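Aldehyde dehydrogenase (Staphylococcus aureus, PDB 6K0Z) catalyses the NAD+-dependent oxidation of 4,4'-diaponeurosporen-4-al to 4,4'-diaponeurosporenoic acid, a step in making the carotenoid staphyloxanthin. Local coordinates at residues P223-E228 with L373-E378; I239-F244 with T400-A405; D255-H260 with L349-Y354; K296-L301 with D321-E326. The protein carries 1 engineered substitution. One frame throughout, in Å; residues are numbered along the deposited sequence.

Contact 1: residues P223-E228 with L373-E378; sequences PVIVDE and LYLFSE
In the mixed β-sheet of this aldehyde dehydrogenase's catalytic domain, the parallel strands 223-226 and 372-376 set Val224, Ile225 and Val226 beside Tyr374, Leu375 and Phe376, with 10° between the two strand directions. The N and O of Ile225 both point to the partner strand and bond to the residues either side of Leu375, the parallel pattern. Its N donates to Tyr374 O at 2.7 Å, and its O accepts Phe376 N at the same 2.7 Å. Tyr374 N to Pro223 O and Asp227 N to Phe376 O complete the row.

On one face Val224 CG2 comes in at the edge of the Phe376 ring, in its plane, 3.6 Å from Phe376 CD2. It also reaches 3.8 Å from Tyr374 CB. On the other face Leu375 turns back over the neighbouring strand: with chi1 at 161° and chi2 at 64°, its CD1 sits 3.2 Å from Ile225 O and 3.7 Å from Ile225 CB. Just past the strands, Ser377 OG donates to Asp227 OD2 at 3.1 Å, meeting it from above the carboxylate plane, while the same OG is also bonded to Asp379 N.

The Tyr374 hydroxyl leads off to Val252 O. Strand 256-260 lies beyond Val224 and Val226, and strand 394-397 pairs with Leu373. Helix 232-244 covers the Val226 and Phe376 side, and Val386 of helix 380-389 packs on Ile225 and Leu375.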
# COMPACT_ATOMS: atom_id res chain seq x y z
N PRO A 223 14.04 -19.96 -1.46
CA PRO A 223 15.23 -20.73 -1.04
C PRO A 223 15.01 -21.40 0.31
O PRO A 223 14.13 -21.02 1.08
CB PRO A 223 16.36 -19.69 -0.93
CG PRO A 223 15.64 -18.38 -0.78
CD PRO A 223 14.28 -18.50 -1.38
N VAL A 224 15.78 -22.44 0.56
CA VAL A 224 15.91 -22.99 1.89
C VAL A 224 17.39 -23.31 2.15
O VAL A 224 17.99 -24.14 1.45
CB VAL A 224 15.00 -24.21 2.14
CG1 VAL A 224 15.14 -25.23 1.03
CG2 VAL A 224 15.27 -24.82 3.51
N ILE A 225 17.96 -22.64 3.15
CA ILE A 225 19.35 -22.81 3.53
C ILE A 225 19.40 -23.86 4.63
O ILE A 225 18.88 -23.64 5.73
CB ILE A 225 19.96 -21.48 3.99
CG1 ILE A 225 19.78 -20.41 2.91
CG2 ILE A 225 21.43 -21.66 4.34
CD1 ILE A 225 19.87 -19.00 3.42
N VAL A 226 20.00 -25.01 4.33
CA VAL A 226 20.24 -26.05 5.32
C VAL A 226 21.71 -25.96 5.72
O VAL A 226 22.61 -26.27 4.93
CB VAL A 226 19.88 -27.44 4.78
CG1 VAL A 226 20.01 -28.48 5.88
CG2 VAL A 226 18.47 -27.43 4.21
N ASP A 227 21.94 -25.55 6.96
CA ASP A 227 23.22 -25.04 7.41
C ASP A 227 24.01 -26.13 8.14
O ASP A 227 23.45 -27.11 8.63
CB ASP A 227 22.98 -23.83 8.31
CG ASP A 227 24.25 -23.18 8.79
OD1 ASP A 227 25.05 -22.71 7.94
OD2 ASP A 227 24.43 -23.10 10.03
N GLU A 228 25.34 -25.93 8.19
CA GLU A 228 26.25 -26.90 8.79
C GLU A 228 25.84 -27.32 10.19
O GLU A 228 26.22 -28.41 10.64
CB GLU A 228 27.67 -26.32 8.80
CG GLU A 228 27.80 -25.00 9.55
CD GLU A 228 29.19 -24.39 9.49
OE1 GLU A 228 30.14 -25.08 9.05
OE2 GLU A 228 29.34 -23.21 9.88
N LEU A 373 11.46 -17.39 2.34
CA LEU A 373 12.83 -17.83 2.55
C LEU A 373 12.87 -18.66 3.82
O LEU A 373 12.28 -18.29 4.83
CB LEU A 373 13.79 -16.64 2.67
CG LEU A 373 15.26 -17.00 2.86
CD1 LEU A 373 16.11 -16.14 1.96
CD2 LEU A 373 15.66 -16.80 4.30
N TYR A 374 13.60 -19.77 3.77
CA TYR A 374 13.63 -20.73 4.87
C TYR A 374 15.07 -21.05 5.22
O TYR A 374 15.89 -21.30 4.33
CB TYR A 374 12.88 -22.00 4.48
CG TYR A 374 11.45 -21.77 4.05
CD1 TYR A 374 10.57 -21.06 4.86
CD2 TYR A 374 10.99 -22.25 2.83
CE1 TYR A 374 9.26 -20.86 4.47
CE2 TYR A 374 9.68 -22.05 2.44
CZ TYR A 374 8.82 -21.35 3.26
OH TYR A 374 7.52 -21.15 2.89
N LEU A 375 15.39 -21.05 6.51
CA LEU A 375 16.72 -21.39 6.98
C LEU A 375 16.61 -22.45 8.07
O LEU A 375 15.89 -22.26 9.05
CB LEU A 375 17.46 -20.17 7.52
CG LEU A 375 18.67 -20.46 8.43
CD1 LEU A 375 19.77 -21.20 7.68
CD2 LEU A 375 19.21 -19.18 9.01
N PHE A 376 17.32 -23.55 7.89
CA PHE A 376 17.40 -24.59 8.91
C PHE A 376 18.80 -24.54 9.50
O PHE A 376 19.77 -24.98 8.88
CB PHE A 376 17.06 -25.95 8.32
CG PHE A 376 15.58 -26.17 8.16
CD1 PHE A 376 14.81 -26.59 9.23
CD2 PHE A 376 14.96 -25.91 6.95
CE1 PHE A 376 13.45 -26.78 9.10
CE2 PHE A 376 13.59 -26.09 6.82
CZ PHE A 376 12.84 -26.53 7.89
N SER A 377 18.91 -23.96 10.70
CA SER A 377 20.19 -23.78 11.36
C SER A 377 19.96 -23.61 12.85
O SER A 377 18.94 -23.05 13.28
CB SER A 377 20.94 -22.57 10.83
OG SER A 377 21.98 -22.19 11.72
N GLU A 378 20.93 -24.08 13.63
CA GLU A 378 20.95 -23.87 15.07
C GLU A 378 21.90 -22.75 15.47
O GLU A 378 22.01 -22.45 16.67
CB GLU A 378 21.36 -25.16 15.79
CG GLU A 378 20.33 -26.29 15.71
CD GLU A 378 18.97 -25.90 16.28
OE1 GLU A 378 17.97 -26.55 15.93
OE2 GLU A 378 18.89 -24.95 17.08

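Contact 2: residues I239-F244 with T400-A405; sequences ICFGKF and TLMHLA
Ile239, in the last turns of helix 232-244, meets Thr400 through its backbone: Thr400 CG2 rests 3.9 Å from Ile239 CA. The isoleucine side chain itself turns off toward Phe376 of strand 372-376, which Thr400 touches too.

Two residues on, Phe241 swings its ring toward the loop, with CG opposite the backbone N (chi1 171°). Met402 folds round through its last two side-chain torsions to reach it. The methyl CE ends at the ring's edge, in its plane, a tight 3.3 Å from Phe241 CE2 and 3.8 Å from Phe241 CZ. The two side chains meet at about a right angle. This is also where the second subunit closes in, for the Phe241 ring meets His449 of that chain and Met402 packs on its Leu100.

Gly242 comes next, and having no side chain it lets the loop lie close: Thr400 OG1 stands 3.1 Å from Gly242 CA. Leu401, which opens a type I turn ending at Leu404, adds its CD1 at 4.2 Å from Gly242 CA.

Leu401 also lies about 10 Å, side chain to side chain, from Ser251 of the predicted active site. Chemically the packing is mainly apolar, and the polar atom Thr400 OG1 is tied to this same helix by its hydrogen bond with Arg238 O, one turn back from Gly242. Close fit and that one hydroxyl together hold the loop against the helix.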
# COMPACT_ATOMS: atom_id res chain seq x y z
N ILE A 239 10.71 -29.71 5.84
CA ILE A 239 10.87 -29.30 4.47
C ILE A 239 9.92 -30.05 3.59
O ILE A 239 9.36 -29.50 2.67
CB ILE A 239 12.29 -29.57 3.95
CG1 ILE A 239 13.25 -28.51 4.40
CG2 ILE A 239 12.31 -29.65 2.44
CD1 ILE A 239 14.68 -28.88 4.16
N CYS A 240 9.74 -31.32 3.84
CA CYS A 240 8.89 -32.10 3.00
C CYS A 240 7.42 -31.81 3.16
O CYS A 240 6.63 -32.08 2.28
CB CYS A 240 9.18 -33.55 3.22
SG CYS A 240 10.06 -34.27 1.86
N PHE A 241 7.03 -31.30 4.31
CA PHE A 241 5.67 -30.95 4.51
C PHE A 241 5.44 -29.79 3.56
O PHE A 241 4.60 -29.85 2.69
CB PHE A 241 5.45 -30.53 5.94
CG PHE A 241 4.11 -29.95 6.17
CD1 PHE A 241 3.02 -30.52 5.60
CD2 PHE A 241 3.96 -28.82 6.90
CE1 PHE A 241 1.78 -29.97 5.77
CE2 PHE A 241 2.73 -28.27 7.09
CZ PHE A 241 1.64 -28.85 6.52
N GLY A 242 6.25 -28.76 3.72
CA GLY A 242 6.19 -27.58 2.89
C GLY A 242 6.25 -27.87 1.42
O GLY A 242 5.47 -27.35 0.65
N LYS A 243 7.16 -28.74 1.01
CA LYS A 243 7.29 -29.03 -0.38
C LYS A 243 6.31 -30.00 -0.94
O LYS A 243 5.88 -29.86 -2.07
CB LYS A 243 8.69 -29.56 -0.69
CG LYS A 243 8.91 -29.93 -2.15
CD LYS A 243 8.70 -28.76 -3.07
CE LYS A 243 9.74 -28.69 -4.15
NZ LYS A 243 9.17 -28.37 -5.47
N PHE A 244 5.92 -30.98 -0.17
CA PHE A 244 5.05 -31.98 -0.72
C PHE A 244 3.54 -31.90 -0.49
O PHE A 244 2.79 -32.71 -0.97
CB PHE A 244 5.67 -33.34 -0.56
CG PHE A 244 6.85 -33.52 -1.42
CD1 PHE A 244 6.70 -33.70 -2.76
CD2 PHE A 244 8.10 -33.45 -0.91
CE1 PHE A 244 7.79 -33.85 -3.57
CE2 PHE A 244 9.19 -33.60 -1.70
CZ PHE A 244 9.04 -33.80 -3.03
N THR A 400 8.96 -24.58 7.54
CA THR A 400 8.52 -24.10 6.23
C THR A 400 7.01 -23.97 6.23
O THR A 400 6.30 -24.71 6.91
CB THR A 400 8.94 -25.01 5.06
OG1 THR A 400 8.03 -26.12 4.97
CG2 THR A 400 10.37 -25.51 5.21
N LEU A 401 6.52 -23.00 5.44
CA LEU A 401 5.11 -22.79 5.16
C LEU A 401 4.32 -22.26 6.35
O LEU A 401 3.51 -21.34 6.20
CB LEU A 401 4.47 -24.09 4.66
CG LEU A 401 3.15 -23.95 3.90
CD1 LEU A 401 2.67 -25.32 3.45
CD2 LEU A 401 2.11 -23.23 4.74
N MET A 402 4.54 -22.83 7.53
CA MET A 402 3.66 -22.59 8.67
C MET A 402 3.63 -21.15 9.16
O MET A 402 2.87 -20.86 10.09
CB MET A 402 4.05 -23.53 9.81
CG MET A 402 3.64 -24.95 9.53
SD MET A 402 1.90 -25.16 9.92
CE MET A 402 1.23 -25.56 8.32
N HIS A 403 4.41 -20.23 8.57
CA HIS A 403 4.23 -18.82 8.89
C HIS A 403 2.98 -18.24 8.24
O HIS A 403 2.51 -17.17 8.66
CB HIS A 403 5.47 -18.01 8.46
CG HIS A 403 5.69 -17.95 6.98
ND1 HIS A 403 5.92 -19.08 6.21
CD2 HIS A 403 5.75 -16.90 6.13
CE1 HIS A 403 6.09 -18.72 4.95
NE2 HIS A 403 5.99 -17.40 4.87
N LEU A 404 2.42 -18.93 7.24
CA LEU A 404 1.12 -18.52 6.71
C LEU A 404 0.00 -18.84 7.69
O LEU A 404 -1.06 -18.21 7.63
CB LEU A 404 0.85 -19.22 5.38
CG LEU A 404 1.32 -18.59 4.07
CD1 LEU A 404 2.82 -18.34 4.06
CD2 LEU A 404 0.92 -19.47 2.89
N ALA A 405 0.21 -19.82 8.57
CA ALA A 405 -0.87 -20.28 9.44
C ALA A 405 -1.18 -19.30 10.56
O ALA A 405 -2.25 -19.42 11.18
CB ALA A 405 -0.51 -21.65 10.03

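Contact 3: residues D255-H260 with L349-Y354; sequences DYILVH and LPILTY
His260 and Tyr354 finish a pair of parallel strands, 256-260 and 351-354, in the α/β sheet of the catalytic domain; the strands are twisted by -36° against each other. A chi1 of 83° folds the Tyr354 ring back across the partner strand. His260 CA then stands over one face, 3.8 Å from the Tyr354 ring centroid. The imidazole of His260 turns its edge to that phenol ring in a T-shaped pair, planes at 85°.

The backbone bonds run alternately. Ile257 N donates to Pro350 O and Leu352 N to Ile257 O, and then Val259 N, nearly straight, to Leu352 O at 2.9 Å. A fourth bond, Tyr354 N to Val259 O, comes from above the carbonyl plane.

On one face Ile257 and Ile351 lie side by side, and Val259 CG1 meets Ile351 CG2 at 3.5 Å. At the start of the strands, Leu349 CD2 touches Ile257 CD1 at 3.6 Å, and Pro350 CD rests 3.3 Å from Asp255 O.

Outside this layer, Leu267 of helix 264-279 packs on Ile257 and Val259. The opposite face, with Leu258 and Leu352, is covered by Phe363 of helix 357-366. His260 ND1 is held by Ser262 N. Asp255 is fixed through both carboxylate oxygens: OD1 forms a salt bridge with Lys221 NZ, and OD2 takes a hydrogen bond from Ile344 N.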
# COMPACT_ATOMS: atom_id res chain seq x y z
N ASP A 255 11.34 -24.13 -3.17
CA ASP A 255 11.60 -24.41 -4.57
C ASP A 255 12.94 -25.10 -4.80
O ASP A 255 13.08 -25.87 -5.75
CB ASP A 255 11.55 -23.12 -5.38
CG ASP A 255 11.53 -23.37 -6.85
OD1 ASP A 255 12.60 -23.59 -7.45
OD2 ASP A 255 10.41 -23.35 -7.41
N TYR A 256 13.94 -24.83 -3.96
CA TYR A 256 15.23 -25.49 -4.09
C TYR A 256 15.98 -25.35 -2.77
O TYR A 256 15.71 -24.44 -1.98
CB TYR A 256 16.06 -24.92 -5.24
CG TYR A 256 16.45 -23.48 -5.05
CD1 TYR A 256 17.61 -23.14 -4.37
CD2 TYR A 256 15.67 -22.45 -5.56
CE1 TYR A 256 17.98 -21.82 -4.20
CE2 TYR A 256 16.02 -21.14 -5.39
CZ TYR A 256 17.18 -20.83 -4.71
OH TYR A 256 17.53 -19.51 -4.55
N ILE A 257 16.93 -26.26 -2.55
CA ILE A 257 17.69 -26.32 -1.31
C ILE A 257 19.11 -25.83 -1.55
O ILE A 257 19.77 -26.26 -2.51
CB ILE A 257 17.72 -27.75 -0.72
CG1 ILE A 257 16.31 -28.24 -0.42
CG2 ILE A 257 18.59 -27.79 0.53
CD1 ILE A 257 16.27 -29.57 0.30
N LEU A 258 19.58 -24.94 -0.69
CA LEU A 258 20.99 -24.60 -0.60
C LEU A 258 21.52 -25.28 0.65
O LEU A 258 21.34 -24.78 1.77
CB LEU A 258 21.21 -23.09 -0.55
CG LEU A 258 20.91 -22.27 -1.80
CD1 LEU A 258 21.20 -20.80 -1.55
CD2 LEU A 258 21.72 -22.78 -2.97
N VAL A 259 22.16 -26.43 0.47
CA VAL A 259 22.62 -27.27 1.57
C VAL A 259 24.14 -27.20 1.63
O VAL A 259 24.82 -27.29 0.60
CB VAL A 259 22.13 -28.73 1.41
CG1 VAL A 259 22.57 -29.31 0.09
CG2 VAL A 259 22.62 -29.58 2.55
N HIS A 260 24.67 -27.03 2.84
CA HIS A 260 26.10 -26.96 3.03
C HIS A 260 26.76 -28.24 2.54
O HIS A 260 26.17 -29.33 2.58
CB HIS A 260 26.43 -26.72 4.51
CG HIS A 260 27.89 -26.55 4.79
ND1 HIS A 260 28.75 -27.63 4.89
CD2 HIS A 260 28.64 -25.45 4.98
CE1 HIS A 260 29.97 -27.18 5.14
NE2 HIS A 260 29.93 -25.86 5.20
N LEU A 349 12.36 -31.34 -6.26
CA LEU A 349 13.18 -30.56 -5.33
C LEU A 349 14.64 -30.65 -5.76
O LEU A 349 15.35 -31.60 -5.41
CB LEU A 349 13.00 -31.05 -3.90
CG LEU A 349 13.73 -30.27 -2.80
CD1 LEU A 349 13.38 -28.79 -2.83
CD2 LEU A 349 13.42 -30.84 -1.44
N PRO A 350 15.13 -29.68 -6.53
CA PRO A 350 16.56 -29.65 -6.84
C PRO A 350 17.34 -29.24 -5.61
O PRO A 350 16.93 -28.36 -4.85
CB PRO A 350 16.66 -28.60 -7.95
CG PRO A 350 15.53 -27.70 -7.70
CD PRO A 350 14.41 -28.57 -7.18
N ILE A 351 18.49 -29.88 -5.41
CA ILE A 351 19.34 -29.64 -4.26
C ILE A 351 20.72 -29.22 -4.75
O ILE A 351 21.34 -29.91 -5.57
CB ILE A 351 19.42 -30.87 -3.35
CG1 ILE A 351 18.02 -31.17 -2.78
CG2 ILE A 351 20.38 -30.63 -2.23
CD1 ILE A 351 17.54 -32.57 -3.02
N LEU A 352 21.19 -28.08 -4.24
CA LEU A 352 22.46 -27.48 -4.63
C LEU A 352 23.36 -27.37 -3.40
O LEU A 352 22.87 -27.25 -2.27
CB LEU A 352 22.24 -26.10 -5.26
CG LEU A 352 21.50 -25.99 -6.60
CD1 LEU A 352 20.00 -26.23 -6.48
CD2 LEU A 352 21.75 -24.62 -7.23
N THR A 353 24.67 -27.41 -3.62
CA THR A 353 25.64 -27.39 -2.53
C THR A 353 26.27 -26.01 -2.39
O THR A 353 26.41 -25.27 -3.37
CB THR A 353 26.74 -28.44 -2.76
OG1 THR A 353 27.81 -27.88 -3.53
CG2 THR A 353 26.18 -29.61 -3.53
N TYR A 354 26.64 -25.67 -1.16
CA TYR A 354 27.35 -24.43 -0.91
C TYR A 354 28.43 -24.67 0.13
O TYR A 354 28.30 -25.58 0.97
CB TYR A 354 26.41 -23.29 -0.48
CG TYR A 354 26.05 -23.28 0.99
CD1 TYR A 354 26.84 -22.60 1.92
CD2 TYR A 354 24.90 -23.91 1.46
CE1 TYR A 354 26.52 -22.58 3.26
CE2 TYR A 354 24.56 -23.89 2.80
CZ TYR A 354 25.37 -23.23 3.69
OH TYR A 354 25.04 -23.21 5.03

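Contact 4: residues K296-L301 with D321-E326; sequences KHYHRL and DERYIE
Tyr298 reaches out from helix 295-307 and lays one face of its ring over the backbone of Arg323, whose CA lies 4.0 Å from Tyr298 CD1. The tyrosine CG is opposite its backbone N (chi1 -178°), which extends the phenol straight off the helix into the chain leading to strand 324-330. The Arg323 side chain runs back alongside the root of the tyrosine, CD coming to 4.3 Å from Tyr298 CB, while NE is bonded to Glu320 O.

The next residue meets the ring differently. Tyr324 O lies at the edge, near the ring plane, 3.2 Å from Tyr298 CE1, whereas the Tyr324 side chain points away. Ile325 then comes in obliquely: its CG1 is 3.5 Å from Tyr298 CE1, and its CD1 goes on to touch Leu301 CB at 3.6 Å. Tyr298 and Leu301 lie one turn apart on the helix, so the single isoleucine bridges both. Thr302 and Leu305 of the same helix and Pro347 from a loop pack on Ile325 too, and Ile325 O accepts a bond from Tyr289 OH.

The contact joins helix 295-307 to the start of strand 324-330, away from the predicted active site and from the second subunit. Its chemistry is mostly apolar, with a ring that uses face and edge at once. The carbonyl oxygen of Tyr324 faces an aromatic C-H edge, which would give at most a weak electrostatic attraction beside the packing of Ile325.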
# COMPACT_ATOMS: atom_id res chain seq x y z
N LYS A 296 -1.38 -30.07 -19.06
CA LYS A 296 -0.36 -29.16 -19.57
C LYS A 296 0.72 -28.90 -18.52
O LYS A 296 1.92 -29.01 -18.80
CB LYS A 296 -0.99 -27.85 -20.03
CG LYS A 296 -1.47 -27.86 -21.49
CD LYS A 296 -0.38 -28.31 -22.48
CE LYS A 296 -0.51 -29.78 -22.90
NZ LYS A 296 0.58 -30.18 -23.83
N HIS A 297 0.31 -28.56 -17.30
CA HIS A 297 1.29 -28.46 -16.22
C HIS A 297 2.03 -29.78 -16.04
O HIS A 297 3.22 -29.78 -15.69
CB HIS A 297 0.60 -28.04 -14.93
CG HIS A 297 0.10 -26.63 -14.96
ND1 HIS A 297 0.59 -25.66 -14.11
CD2 HIS A 297 -0.81 -26.02 -15.75
CE1 HIS A 297 -0.02 -24.51 -14.37
NE2 HIS A 297 -0.87 -24.71 -15.36
N TYR A 298 1.34 -30.89 -16.28
CA TYR A 298 1.97 -32.21 -16.19
C TYR A 298 3.07 -32.36 -17.24
O TYR A 298 4.23 -32.59 -16.90
CB TYR A 298 0.90 -33.29 -16.37
CG TYR A 298 1.42 -34.70 -16.26
CD1 TYR A 298 1.89 -35.20 -15.05
CD2 TYR A 298 1.41 -35.55 -17.36
CE1 TYR A 298 2.35 -36.50 -14.95
CE2 TYR A 298 1.87 -36.84 -17.27
CZ TYR A 298 2.34 -37.31 -16.06
OH TYR A 298 2.79 -38.61 -15.99
N HIS A 299 2.71 -32.22 -18.52
CA HIS A 299 3.70 -32.34 -19.58
C HIS A 299 4.82 -31.33 -19.44
O HIS A 299 5.88 -31.49 -20.07
CB HIS A 299 3.03 -32.19 -20.95
CG HIS A 299 2.36 -33.44 -21.43
ND1 HIS A 299 1.47 -33.45 -22.49
CD2 HIS A 299 2.46 -34.72 -21.01
CE1 HIS A 299 1.05 -34.68 -22.70
NE2 HIS A 299 1.63 -35.48 -21.81
N ARG A 300 4.62 -30.29 -18.62
CA ARG A 300 5.67 -29.34 -18.31
C ARG A 300 6.64 -29.89 -17.26
O ARG A 300 7.86 -29.84 -17.44
CB ARG A 300 5.04 -28.04 -17.82
CG ARG A 300 6.03 -27.01 -17.32
CD ARG A 300 5.43 -26.16 -16.20
NE ARG A 300 6.20 -24.94 -16.00
CZ ARG A 300 7.19 -24.80 -15.13
NH1 ARG A 300 7.84 -23.64 -15.04
NH2 ARG A 300 7.53 -25.81 -14.34
N LEU A 301 6.11 -30.42 -16.16
CA LEU A 301 6.97 -30.92 -15.09
C LEU A 301 7.62 -32.26 -15.45
O LEU A 301 8.73 -32.55 -14.99
CB LEU A 301 6.17 -31.04 -13.80
CG LEU A 301 5.65 -29.70 -13.28
CD1 LEU A 301 4.44 -29.90 -12.38
CD2 LEU A 301 6.75 -28.98 -12.53
N ASP A 321 -2.43 -40.63 -16.72
CA ASP A 321 -3.89 -40.70 -16.63
C ASP A 321 -4.43 -40.09 -15.35
O ASP A 321 -5.55 -39.56 -15.35
CB ASP A 321 -4.35 -42.14 -16.77
CG ASP A 321 -4.31 -42.61 -18.20
OD1 ASP A 321 -3.51 -42.03 -18.98
OD2 ASP A 321 -5.07 -43.54 -18.56
N GLU A 322 -3.68 -40.14 -14.25
CA GLU A 322 -4.10 -39.45 -13.03
C GLU A 322 -3.17 -38.29 -12.69
O GLU A 322 -3.18 -37.81 -11.55
CB GLU A 322 -4.21 -40.43 -11.86
CG GLU A 322 -2.91 -41.02 -11.38
CD GLU A 322 -3.11 -41.85 -10.12
OE1 GLU A 322 -4.17 -41.71 -9.48
OE2 GLU A 322 -2.20 -42.63 -9.79
N ARG A 323 -2.38 -37.82 -13.66
CA ARG A 323 -1.52 -36.65 -13.50
C ARG A 323 -0.64 -36.79 -12.26
O ARG A 323 -0.53 -35.89 -11.43
CB ARG A 323 -2.35 -35.37 -13.44
CG ARG A 323 -3.47 -35.32 -14.45
CD ARG A 323 -2.93 -35.26 -15.87
NE ARG A 323 -3.77 -36.01 -16.80
CZ ARG A 323 -4.93 -35.59 -17.30
NH1 ARG A 323 -5.60 -36.37 -18.14
NH2 ARG A 323 -5.43 -34.40 -16.96
N TYR A 324 -0.01 -37.96 -12.14
CA TYR A 324 0.82 -38.27 -11.00
C TYR A 324 2.27 -37.93 -11.29
O TYR A 324 2.79 -38.27 -12.36
CB TYR A 324 0.71 -39.75 -10.64
CG TYR A 324 1.60 -40.15 -9.50
CD1 TYR A 324 1.33 -39.73 -8.20
CD2 TYR A 324 2.71 -40.96 -9.70
CE1 TYR A 324 2.14 -40.10 -7.14
CE2 TYR A 324 3.53 -41.34 -8.65
CZ TYR A 324 3.23 -40.91 -7.37
OH TYR A 324 4.04 -41.27 -6.32
N ILE A 325 2.92 -37.26 -10.34
CA ILE A 325 4.37 -37.13 -10.33
C ILE A 325 4.82 -37.34 -8.89
O ILE A 325 4.25 -36.76 -7.97
CB ILE A 325 4.85 -35.76 -10.84
CG1 ILE A 325 4.25 -35.46 -12.21
CG2 ILE A 325 6.37 -35.74 -10.90
CD1 ILE A 325 4.90 -34.30 -12.91
N GLU A 326 5.83 -38.16 -8.71
CA GLU A 326 6.17 -38.53 -7.35
C GLU A 326 7.18 -37.56 -6.77
O GLU A 326 7.91 -36.88 -7.50
CB GLU A 326 6.72 -39.95 -7.30
CG GLU A 326 7.71 -40.30 -8.39
CD GLU A 326 8.14 -41.76 -8.31
OE1 GLU A 326 7.97 -42.48 -9.30
OE2 GLU A 326 8.65 -42.17 -7.25

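In the fold
Of the paired segments, strand 223-226 comes first along the chain and is closed by 373-378 in contact 1. Helix 232-244 follows and waits for the loop 400-405, so contacts 1 and 2 cross; the two also touch. Within both of these loops, contact 3 joins 255-260 to 349-354, and within that again contact 4 joins 296-301 to 321-326, the shortest closure. Contacts 1 and 3 share one sheet through the bonded strands 223-226 and 256-260, and contact 4 reaches the same sheet through strand 324-330, the neighbour of 348-354. Helix 232-244 touches contacts 1 and 3, while contact 4 touches none of the others.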